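Local coordinates for protein importin subunit beta-1 (Saccharomyces cerevisiae, PDB 5OWU) that carries proteins into the nucleus as an import receptor, working through importin alpha, which recognises the classical nuclear localization signal of the cargo, at residues Asn99-Thr102 with Ala103-Ser106; Glu146-Glu149 with Asn150-Arg153; Gly454-Gln457 with Ala458-Gly462; Gly777-Phe780 with Gln781-Gln785; Ala801-Gly804 with Leu805-Asp808. One frame throughout, in Å; residues are numbered along the deposited sequence.

Contact 1. Residues Asn99-Thr102 with Ala103-Ser106; sequences NALT and ALVS
N99 O accepts the N-H of A103 at 2.9 Å, a regular helical bond from residue i+4 back to i. The amide of N99 takes no part in this pair; its ND2 bonds to Q46 OE1 and S45 OG. A100 O takes the N-H of L104 at the same length, but the bond is bent, with 134° at the hydrogen. The CB methyl of A103 packs beside A100 O, 3.6 Å away. This is the C-terminal turn of helix 90-104 in HEAT repeat 3, and the regular bonding gives way here. L101 O receives a weak bond from L104 N at 3.3 Å. The two leucine side chains meet loosely, with L101 CD2 4.5 Å from L104 CD2. Both also reach helix 133-142, L101 on I138 and L104 on M139. T102 O takes a weak bond from V105 N, an i+3 bond of 3.4 Å. V105 CG2 closes on T102 O as well, also at 3.4 Å. T102 places OG1 beside its own backbone N (chi1 -68°), and from there the hydroxyl bonds back to T98 O. T102 CG2 lies 3.6 Å from A103 N.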
loop_
_atom_site.group_PDB
_atom_site.type_symbol
_atom_site.label_atom_id
_atom_site.label_comp_id
_atom_site.label_asym_id
_atom_site.label_seq_id
_atom_site.Cartn_x
_atom_site.Cartn_y
_atom_site.Cartn_z
ATOM N N ASN A 99 8.918 -35.098 -18.909
ATOM C CA ASN A 99 7.507 -35.323 -18.596
ATOM C C ASN A 99 6.736 -34.010 -18.551
ATOM O O ASN A 99 5.606 -33.923 -19.054
ATOM C CB ASN A 99 7.376 -36.069 -17.267
ATOM C CG ASN A 99 7.802 -37.524 -17.369
ATOM O OD1 ASN A 99 7.962 -38.061 -18.465
ATOM N ND2 ASN A 99 7.982 -38.170 -16.225
ATOM N N ALA A 100 7.331 -32.975 -17.954
ATOM C CA ALA A 100 6.695 -31.665 -17.924
ATOM C C ALA A 100 6.465 -31.133 -19.333
ATOM O O ALA A 100 5.392 -30.602 -19.639
ATOM C CB ALA A 100 7.556 -30.689 -17.127
ATOM N N LEU A 101 7.466 -31.263 -20.205
ATOM C CA LEU A 101 7.303 -30.812 -21.584
ATOM C C LEU A 101 6.243 -31.627 -22.309
ATOM O O LEU A 101 5.516 -31.089 -23.149
ATOM C CB LEU A 101 8.638 -30.894 -22.325
ATOM C CG LEU A 101 9.641 -29.777 -22.023
ATOM C CD1 LEU A 101 11.032 -30.164 -22.500
ATOM C CD2 LEU A 101 9.196 -28.470 -22.668
ATOM N N THR A 102 6.129 -32.917 -21.993
ATOM C CA THR A 102 5.049 -33.715 -22.560
ATOM C C THR A 102 3.697 -33.158 -22.142
ATOM O O THR A 102 2.795 -32.995 -22.971
ATOM C CB THR A 102 5.183 -35.175 -22.125
ATOM O OG1 THR A 102 6.341 -35.754 -22.737
ATOM C CG2 THR A 102 3.938 -35.984 -22.519
ATOM N N ALA A 103 3.543 -32.844 -20.857
ATOM C CA ALA A 103 2.268 -32.322 -20.381
ATOM C C ALA A 103 1.982 -30.930 -20.944
ATOM O O ALA A 103 0.814 -30.557 -21.107
ATOM C CB ALA A 103 2.260 -32.300 -18.854
ATOM N N LEU A 104 3.027 -30.161 -21.269
ATOM C CA LEU A 104 2.821 -28.793 -21.736
ATOM C C LEU A 104 1.955 -28.756 -22.988
ATOM O O LEU A 104 1.148 -27.833 -23.166
ATOM C CB LEU A 104 4.161 -28.120 -22.010
ATOM C CG LEU A 104 4.054 -26.653 -22.429
ATOM C CD1 LEU A 104 3.586 -25.789 -21.271
ATOM C CD2 LEU A 104 5.383 -26.162 -22.975
ATOM N N VAL A 105 2.104 -29.747 -23.863
ATOM C CA VAL A 105 1.375 -29.788 -25.123
ATOM C C VAL A 105 0.110 -30.642 -25.008
ATOM O O VAL A 105 -0.446 -31.062 -26.015
ATOM C CB VAL A 105 2.269 -30.263 -26.281
ATOM C CG1 VAL A 105 3.461 -29.337 -26.427
ATOM C CG2 VAL A 105 2.735 -31.707 -26.079
ATOM N N SER A 106 -0.348 -30.901 -23.788
ATOM C CA SER A 106 -1.580 -31.649 -23.583
ATOM C C SER A 106 -2.772 -30.904 -24.170
ATOM O O SER A 106 -2.879 -29.678 -24.066
ATOM C CB SER A 106 -1.802 -31.879 -22.090
ATOM O OG SER A 106 -3.125 -32.309 -21.824
#

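Contact 2. Residues Glu146-Glu149 with Asn150-Arg153; sequences EQPE and NVKR
P148 O receives the N-H of K152 at 3.2 Å, and this bond opens helix 149-165. It is nearly straight, 178° at the hydrogen, and the donor lies close to the line of the carbonyl bond. V151 N adds a weak, bent bond to the same oxygen. R153 N then bonds to E149 O at 2.9 Å, so the regular helical pattern is running. The backbone is extended at Q147 and P148 and turns helical at E149, which puts P148 at the N-cap of helix 149-165, in HEAT repeat 4.

The proline ring packs against the first turn. P148 CG meets V151 CG2 at 3.8 Å, with the two side chains crossing obliquely. N150 places CG between its backbone N and carbonyl carbon (chi1 64°), which brings OD1 within 3.7 Å of P148 CB. The charged ends of E149 and R153 do not meet: E149 OE2 stays 6.3 Å from R153 NH1. K152 reaches back along the loop. Its CG stays beside the backbone N (chi1 -68°), and the chain beyond is extended. K152 CG lies 4.0 Å from Q147 CB, and K152 CE comes to 3.2 Å from Q147 O. Q147 NE2 bonds to D141 O.

K152 is buried, yet its ammonium has partners: NZ makes a salt bridge to E192 and a hydrogen bond to A145 O. The lysine thus ties the start of this helix both to the preceding loop and to the next repeat. Its charge is probably balanced largely by E192.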
loop_
_atom_site.group_PDB
_atom_site.type_symbol
_atom_site.label_atom_id
_atom_site.label_comp_id
_atom_site.label_asym_id
_atom_site.label_seq_id
_atom_site.Cartn_x
_atom_site.Cartn_y
_atom_site.Cartn_z
ATOM N N GLU A 146 3.688 -21.868 -37.745
ATOM C CA GLU A 146 2.883 -23.013 -38.154
ATOM C C GLU A 146 2.636 -24.012 -37.026
ATOM O O GLU A 146 2.085 -25.088 -37.279
ATOM C CB GLU A 146 3.546 -23.717 -39.341
ATOM C CG GLU A 146 3.822 -22.798 -40.535
ATOM C CD GLU A 146 2.568 -22.131 -41.082
ATOM O OE1 GLU A 146 1.513 -22.797 -41.149
ATOM O OE2 GLU A 146 2.639 -20.936 -41.443
ATOM N N GLN A 147 3.017 -23.685 -35.795
ATOM C CA GLN A 147 2.682 -24.536 -34.665
ATOM C C GLN A 147 1.190 -24.427 -34.350
ATOM O O GLN A 147 0.579 -23.380 -34.576
ATOM C CB GLN A 147 3.493 -24.137 -33.432
ATOM C CG GLN A 147 4.994 -24.345 -33.571
ATOM C CD GLN A 147 5.390 -25.803 -33.438
ATOM O OE1 GLN A 147 4.540 -26.672 -33.244
ATOM N NE2 GLN A 147 6.687 -26.077 -33.539
ATOM N N PRO A 148 0.583 -25.487 -33.818
ATOM C CA PRO A 148 -0.832 -25.406 -33.433
ATOM C C PRO A 148 -1.059 -24.455 -32.266
ATOM O O PRO A 148 -0.144 -24.102 -31.516
ATOM C CB PRO A 148 -1.185 -26.847 -33.050
ATOM C CG PRO A 148 0.101 -27.500 -32.752
ATOM C CD PRO A 148 1.130 -26.838 -33.617
ATOM N N GLU A 149 -2.329 -24.062 -32.110
ATOM C CA GLU A 149 -2.669 -22.976 -31.196
ATOM C C GLU A 149 -2.355 -23.335 -29.749
ATOM O O GLU A 149 -1.856 -22.495 -28.990
ATOM C CB GLU A 149 -4.147 -22.617 -31.331
ATOM C CG GLU A 149 -4.572 -21.447 -30.446
ATOM C CD GLU A 149 -6.071 -21.276 -30.382
ATOM O OE1 GLU A 149 -6.708 -21.224 -31.451
ATOM O OE2 GLU A 149 -6.613 -21.207 -29.260
ATOM N N ASN A 150 -2.677 -24.563 -29.331
ATOM C CA ASN A 150 -2.474 -24.934 -27.935
ATOM C C ASN A 150 -0.994 -24.949 -27.567
ATOM O O ASN A 150 -0.633 -24.598 -26.439
ATOM C CB ASN A 150 -3.114 -26.295 -27.653
ATOM C CG ASN A 150 -2.470 -27.427 -28.435
ATOM O OD1 ASN A 150 -2.440 -27.414 -29.666
ATOM N ND2 ASN A 150 -1.950 -28.414 -27.717
ATOM N N VAL A 151 -0.125 -25.334 -28.501
ATOM C CA VAL A 151 1.303 -25.371 -28.210
ATOM C C VAL A 151 1.849 -23.955 -28.078
ATOM O O VAL A 151 2.598 -23.641 -27.139
ATOM C CB VAL A 151 2.033 -26.173 -29.303
ATOM C CG1 VAL A 151 3.539 -26.076 -29.140
ATOM C CG2 VAL A 151 1.579 -27.623 -29.265
ATOM N N LYS A 152 1.473 -23.075 -29.008
ATOM C CA LYS A 152 1.829 -21.666 -28.891
ATOM C C LYS A 152 1.390 -21.104 -27.547
ATOM O O LYS A 152 2.182 -20.499 -26.813
ATOM C CB LYS A 152 1.172 -20.868 -30.019
ATOM C CG LYS A 152 1.696 -21.157 -31.410
ATOM C CD LYS A 152 0.788 -20.522 -32.459
ATOM C CE LYS A 152 1.455 -20.444 -33.824
ATOM N NZ LYS A 152 0.548 -19.841 -34.834
ATOM N N ARG A 153 0.112 -21.284 -27.220
ATOM C CA ARG A 153 -0.457 -20.637 -26.045
ATOM C C ARG A 153 0.161 -21.187 -24.765
ATOM O O ARG A 153 0.519 -20.426 -23.862
ATOM C CB ARG A 153 -1.975 -20.821 -26.038
ATOM C CG ARG A 153 -2.752 -19.649 -25.444
ATOM C CD ARG A 153 -2.643 -19.598 -23.927
ATOM N NE ARG A 153 -3.386 -20.679 -23.282
ATOM C CZ ARG A 153 -4.685 -20.637 -22.996
ATOM N NH1 ARG A 153 -5.407 -19.560 -23.300
ATOM N NH2 ARG A 153 -5.267 -21.676 -22.405
#

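Contact 3. Residues Gly454-Gln457 with Ala458-Gly462; sequences GVVQ and ACLIG
V456 and L460 form the close side of this helical turn. They lie side by side and point the same way, with V456 CG1 4.1 Å from L460 CD1. L460 holds CG beside its own backbone N (chi1 -68°), which lays CG against V456 O at 3.3 Å. The same oxygen accepts the N-H of L460 at 2.9 Å. L460 thus meets it with both backbone and side chain, and C459 CB lies 3.4 Å from V456 O as well. A458 sets its methyl CB 3.4 Å from G454 O. The N-H groups of A458, C459, L460 and I461 bond to the carbonyls of G454, V455, V456 and Q457, and that of I461 makes the straightest bond, at 174°.

The solvent side belongs to Q457 and I461, both exposed. Q457 bends at chi2 (56°) and brings its amide across L460. L460 CD1 lies 4.0 Å from Q457 NE2 and 4.1 Å from Q457 OE1, so it meets the amide group about midway between the two atoms. This is a loose van der Waals cover. I461 meets backbone, its CG1 3.3 Å from Q457 O.

The segments are the body of helix 452-463, in HEAT repeat 11. V455 faces L417 of helix 402-418 and L480 of helix 467-484, and C459 packs on T476 and I477 of the latter. On a further face V456 and L460 meet helix 496-507 through L499 and A498. The helix is therefore wedged between its own repeat partner and helices of the repeats before and after.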
loop_
_atom_site.group_PDB
_atom_site.type_symbol
_atom_site.label_atom_id
_atom_site.label_comp_id
_atom_site.label_asym_id
_atom_site.label_seq_id
_atom_site.Cartn_x
_atom_site.Cartn_y
_atom_site.Cartn_z
ATOM N N GLY A 454 -21.571 30.859 4.230
ATOM C CA GLY A 454 -22.314 30.119 3.220
ATOM C C GLY A 454 -21.776 28.714 2.997
ATOM O O GLY A 454 -22.540 27.781 2.729
ATOM N N VAL A 455 -20.455 28.543 3.092
ATOM C CA VAL A 455 -19.870 27.208 3.004
ATOM C C VAL A 455 -20.366 26.338 4.161
ATOM O O VAL A 455 -20.844 25.213 3.967
ATOM C CB VAL A 455 -18.330 27.307 2.975
ATOM C CG1 VAL A 455 -17.672 25.946 3.192
ATOM C CG2 VAL A 455 -17.858 27.900 1.661
ATOM N N VAL A 456 -20.266 26.855 5.385
ATOM C CA VAL A 456 -20.720 26.095 6.547
ATOM C C VAL A 456 -22.195 25.760 6.410
ATOM O O VAL A 456 -22.610 24.619 6.642
ATOM C CB VAL A 456 -20.427 26.873 7.845
ATOM C CG1 VAL A 456 -21.154 26.246 9.050
ATOM C CG2 VAL A 456 -18.922 26.935 8.093
ATOM N N GLN A 457 -23.008 26.738 6.005
ATOM C CA GLN A 457 -24.438 26.487 5.865
ATOM C C GLN A 457 -24.709 25.406 4.825
ATOM O O GLN A 457 -25.570 24.542 5.029
ATOM C CB GLN A 457 -25.170 27.785 5.508
ATOM C CG GLN A 457 -26.596 27.848 6.031
ATOM C CD GLN A 457 -26.676 27.647 7.540
ATOM O OE1 GLN A 457 -25.931 28.269 8.306
ATOM N NE2 GLN A 457 -27.565 26.758 7.971
ATOM N N ALA A 458 -23.977 25.425 3.708
ATOM C CA ALA A 458 -24.159 24.379 2.704
ATOM C C ALA A 458 -23.807 23.013 3.274
ATOM O O ALA A 458 -24.469 22.014 2.971
ATOM C CB ALA A 458 -23.311 24.667 1.467
ATOM N N CYS A 459 -22.760 22.947 4.097
ATOM C CA CYS A 459 -22.410 21.675 4.719
ATOM C C CYS A 459 -23.501 21.218 5.680
ATOM O O CYS A 459 -23.814 20.021 5.748
ATOM C CB CYS A 459 -21.074 21.787 5.452
ATOM S SG CYS A 459 -19.634 21.937 4.364
ATOM N N LEU A 460 -24.080 22.156 6.437
ATOM C CA LEU A 460 -25.106 21.808 7.417
ATOM C C LEU A 460 -26.376 21.319 6.738
ATOM O O LEU A 460 -26.998 20.355 7.199
ATOM C CB LEU A 460 -25.416 23.012 8.305
ATOM C CG LEU A 460 -24.315 23.469 9.259
ATOM C CD1 LEU A 460 -24.776 24.693 10.016
ATOM C CD2 LEU A 460 -23.926 22.352 10.230
ATOM N N ILE A 461 -26.795 21.984 5.661
ATOM C CA ILE A 461 -27.918 21.475 4.880
ATOM C C ILE A 461 -27.580 20.108 4.298
ATOM O O ILE A 461 -28.415 19.195 4.288
ATOM C CB ILE A 461 -28.304 22.478 3.774
ATOM C CG1 ILE A 461 -28.749 23.819 4.373
ATOM C CG2 ILE A 461 -29.392 21.903 2.870
ATOM C CD1 ILE A 461 -29.869 23.727 5.391
ATOM N N GLY A 462 -26.353 19.945 3.795
ATOM C CA GLY A 462 -25.994 18.698 3.141
ATOM C C GLY A 462 -25.945 17.513 4.086
ATOM O O GLY A 462 -26.221 16.381 3.680
#

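Contact 4. Residues Gly777-Phe780 with Gln781-Gln785; sequences GTIF and QFIAQ
I779 and I783 make the apolar contact of this helical turn, I779 CG2 lying 4.0 Å from I783 CD1, with the two side chains at an angle to each other. I783 keeps CG1 beside its backbone N (chi1 -62°), and CG1 then rests 3.2 Å from I779 O. That oxygen also takes the N-H of I783 at 2.9 Å, with the donor in the carbonyl plane. Q781 does much the same two residues earlier: its CG lies 3.3 Å from G777 O, which accepts Q781 N. F782 CB sits 3.4 Å from I779 O, while F782 CG lies anti to the backbone N (chi1 174°), which carries the ring out to V754 and L755.

Beyond this shell, I783 is covered by L805, I806 and W826. Trimming I783 to an alanine would probably open a gap between the two helices of the repeat, since I779 CG2, L805 and I806 would lose the CG1 and CD1 that fill it. Q732 grips the polar side, since its NE2 bonds to T778 O and its backbone O accepts from Q785 NE2. F780 meets F821 with nearly parallel ring planes and Y822 edge-to-face.

Helix 776-788 is the first long helix of HEAT repeat 18. It packs on helix 796-812 of the same repeat, on helices 718-732 and 741-764 of the repeat before, and on helix 825-836 of the repeat after.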
loop_
_atom_site.group_PDB
_atom_site.type_symbol
_atom_site.label_atom_id
_atom_site.label_comp_id
_atom_site.label_asym_id
_atom_site.label_seq_id
_atom_site.Cartn_x
_atom_site.Cartn_y
_atom_site.Cartn_z
ATOM N N GLY A 777 27.718 -0.137 19.983
ATOM C CA GLY A 777 27.980 -0.440 18.584
ATOM C C GLY A 777 26.761 -0.997 17.875
ATOM O O GLY A 777 26.482 -0.643 16.729
ATOM N N THR A 778 26.026 -1.889 18.544
ATOM C CA THR A 778 24.781 -2.416 17.987
ATOM C C THR A 778 23.802 -1.291 17.662
ATOM O O THR A 778 23.196 -1.251 16.576
ATOM C CB THR A 778 24.168 -3.402 18.985
ATOM O OG1 THR A 778 24.941 -4.606 19.005
ATOM C CG2 THR A 778 22.733 -3.745 18.634
ATOM N N ILE A 779 23.626 -0.363 18.606
ATOM C CA ILE A 779 22.698 0.739 18.381
ATOM C C ILE A 779 23.164 1.576 17.201
ATOM O O ILE A 779 22.360 2.002 16.364
ATOM C CB ILE A 779 22.556 1.575 19.665
ATOM C CG1 ILE A 779 21.921 0.713 20.769
ATOM C CG2 ILE A 779 21.710 2.829 19.414
ATOM C CD1 ILE A 779 21.979 1.325 22.130
ATOM N N PHE A 780 24.478 1.793 17.093
ATOM C CA PHE A 780 24.993 2.585 15.984
ATOM C C PHE A 780 24.800 1.875 14.651
ATOM O O PHE A 780 24.548 2.537 13.639
ATOM C CB PHE A 780 26.462 2.928 16.223
ATOM C CG PHE A 780 26.658 4.289 16.808
ATOM C CD1 PHE A 780 26.808 5.386 15.982
ATOM C CD2 PHE A 780 26.661 4.480 18.182
ATOM C CE1 PHE A 780 26.978 6.648 16.512
ATOM C CE2 PHE A 780 26.831 5.737 18.717
ATOM C CZ PHE A 780 26.985 6.825 17.878
ATOM N N GLN A 781 24.888 0.540 14.627
ATOM C CA GLN A 781 24.550 -0.192 13.409
ATOM C C GLN A 781 23.108 0.082 13.004
ATOM O O GLN A 781 22.813 0.349 11.828
ATOM C CB GLN A 781 24.769 -1.692 13.610
ATOM C CG GLN A 781 26.220 -2.101 13.830
ATOM C CD GLN A 781 26.356 -3.559 14.252
ATOM O OE1 GLN A 781 25.454 -4.371 14.027
ATOM N NE2 GLN A 781 27.482 -3.892 14.878
ATOM N N PHE A 782 22.187 0.030 13.973
ATOM C CA PHE A 782 20.806 0.372 13.643
ATOM C C PHE A 782 20.712 1.789 13.081
ATOM O O PHE A 782 20.049 2.030 12.063
ATOM C CB PHE A 782 19.901 0.233 14.861
ATOM C CG PHE A 782 18.510 0.711 14.604
ATOM C CD1 PHE A 782 17.604 -0.092 13.928
ATOM C CD2 PHE A 782 18.119 1.980 14.991
ATOM C CE1 PHE A 782 16.327 0.355 13.667
ATOM C CE2 PHE A 782 16.842 2.432 14.736
ATOM C CZ PHE A 782 15.945 1.618 14.071
ATOM N N ILE A 783 21.357 2.749 13.747
ATOM C CA ILE A 783 21.263 4.138 13.309
ATOM C C ILE A 783 21.772 4.269 11.880
ATOM O O ILE A 783 21.185 4.985 11.058
ATOM C CB ILE A 783 22.021 5.059 14.285
ATOM C CG1 ILE A 783 21.379 4.978 15.681
ATOM C CG2 ILE A 783 22.010 6.495 13.774
ATOM C CD1 ILE A 783 22.043 5.835 16.753
ATOM N N ALA A 784 22.854 3.560 11.551
ATOM C CA ALA A 784 23.337 3.543 10.177
ATOM C C ALA A 784 22.251 3.050 9.232
ATOM O O ALA A 784 22.055 3.615 8.146
ATOM C CB ALA A 784 24.588 2.668 10.068
ATOM N N GLN A 785 21.521 2.003 9.630
ATOM C CA GLN A 785 20.387 1.581 8.813
ATOM C C GLN A 785 19.410 2.730 8.602
ATOM O O GLN A 785 18.871 2.900 7.501
ATOM C CB GLN A 785 19.671 0.391 9.444
ATOM C CG GLN A 785 20.531 -0.840 9.599
ATOM C CD GLN A 785 19.719 -2.039 10.016
ATOM O OE1 GLN A 785 18.700 -2.352 9.404
ATOM N NE2 GLN A 785 20.159 -2.710 11.069
#

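Contact 5. Residues Ala801-Gly804 with Leu805-Asp808; sequences AAVG and LIGD
G804 and L805, with I806 behind them, give most of the surface buried in this turn of helix 796-812, the second long helix of HEAT repeat 18. G804 O accepts the N-H of D808 at 2.9 Å, nearly straight at 175°. D808 lays its carboxylate across the same oxygen, and G804 O lies above the group, nearest to D808 CG at 3.2 Å. CG reaches there by standing beside its own backbone N (chi1 -60°). L805 presses CB on A802 O at 3.3 Å and holds CG 3.6 Å from A801 O, while its side chain meets L755 and V762. I806 packs back on V803, its CD1 4.4 Å from V803 CG2, and its CB is 3.3 Å from V803 O. I806 O is also bonded by Y822 OH.

The polar end of D808 is held by W850, whose NE1 bonds to OD1. With an alanine here, the indole N-H of W850 is likely to lose this acceptor, and one tie to helix 842-860 with it.

The approach over the face keeps G804 O closer to D808 CG than to either carboxylate oxygen, which probably softens the repulsion. The bond from W850 is likely to limit how the carboxylate can turn.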
loop_
_atom_site.group_PDB
_atom_site.type_symbol
_atom_site.label_atom_id
_atom_site.label_comp_id
_atom_site.label_asym_id
_atom_site.label_seq_id
_atom_site.Cartn_x
_atom_site.Cartn_y
_atom_site.Cartn_z
ATOM N N ALA A 801 14.424 11.080 16.332
ATOM C CA ALA A 801 14.763 10.104 17.362
ATOM C C ALA A 801 16.174 9.550 17.167
ATOM O O ALA A 801 16.924 9.403 18.136
ATOM C CB ALA A 801 13.731 8.981 17.374
ATOM N N ALA A 802 16.561 9.249 15.924
ATOM C CA ALA A 802 17.868 8.633 15.686
ATOM C C ALA A 802 19.013 9.595 15.996
ATOM O O ALA A 802 19.985 9.236 16.684
ATOM C CB ALA A 802 17.953 8.148 14.239
ATOM N N VAL A 803 18.934 10.821 15.478
ATOM C CA VAL A 803 19.985 11.787 15.775
ATOM C C VAL A 803 19.970 12.116 17.270
ATOM O O VAL A 803 21.030 12.332 17.890
ATOM C CB VAL A 803 19.813 13.024 14.864
ATOM C CG1 VAL A 803 18.699 13.930 15.350
ATOM C CG2 VAL A 803 21.112 13.785 14.737
ATOM N N GLY A 804 18.784 12.096 17.884
ATOM C CA GLY A 804 18.708 12.212 19.333
ATOM C C GLY A 804 19.484 11.120 20.050
ATOM O O GLY A 804 20.183 11.384 21.031
ATOM N N LEU A 805 19.366 9.876 19.577
ATOM C CA LEU A 805 20.163 8.791 20.138
ATOM C C LEU A 805 21.647 9.089 20.025
ATOM O O LEU A 805 22.415 8.839 20.967
ATOM C CB LEU A 805 19.851 7.472 19.429
ATOM C CG LEU A 805 18.608 6.701 19.859
ATOM C CD1 LEU A 805 18.360 5.564 18.881
ATOM C CD2 LEU A 805 18.767 6.169 21.280
ATOM N N ILE A 806 22.083 9.601 18.869
ATOM C CA ILE A 806 23.503 9.925 18.713
ATOM C C ILE A 806 23.941 10.866 19.830
ATOM O O ILE A 806 24.955 10.639 20.516
ATOM C CB ILE A 806 23.769 10.524 17.319
ATOM C CG1 ILE A 806 23.395 9.515 16.227
ATOM C CG2 ILE A 806 25.239 10.921 17.182
ATOM C CD1 ILE A 806 23.531 10.052 14.797
ATOM N N GLY A 807 23.142 11.908 20.068
ATOM C CA GLY A 807 23.511 12.896 21.073
ATOM C C GLY A 807 23.472 12.357 22.495
ATOM O O GLY A 807 24.430 12.523 23.258
ATOM N N ASP A 808 22.359 11.724 22.878
ATOM C CA ASP A 808 22.193 11.262 24.256
ATOM C C ASP A 808 23.223 10.197 24.611
ATOM O O ASP A 808 23.840 10.240 25.684
ATOM C CB ASP A 808 20.781 10.714 24.463
ATOM C CG ASP A 808 19.697 11.747 24.191
ATOM O OD1 ASP A 808 20.013 12.954 24.124
ATOM O OD2 ASP A 808 18.520 11.345 24.054
#

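The five contacts follow one another along the chain, all local, within helices of the HEAT solenoid or at their ends. Contacts 1 and 2 lie in repeats 3 and 4, with centres about 13 Å apart. They touch through V105 CG1 and V151 CG2, 3.8 Å apart. Contact 3, in repeat 11, is about 68 Å from contact 1 between centres, across the centre of the chain. Contacts 4 and 5 lie on helices 776-788 and 796-812 of repeat 18, their centres about 11 Å apart, and I783 CD1 packs 3.8 Å from L805 CB. Neighbouring contacts thus share packing within or between adjacent repeats. Distant ones are joined through the curved stack of helices that forms this import receptor.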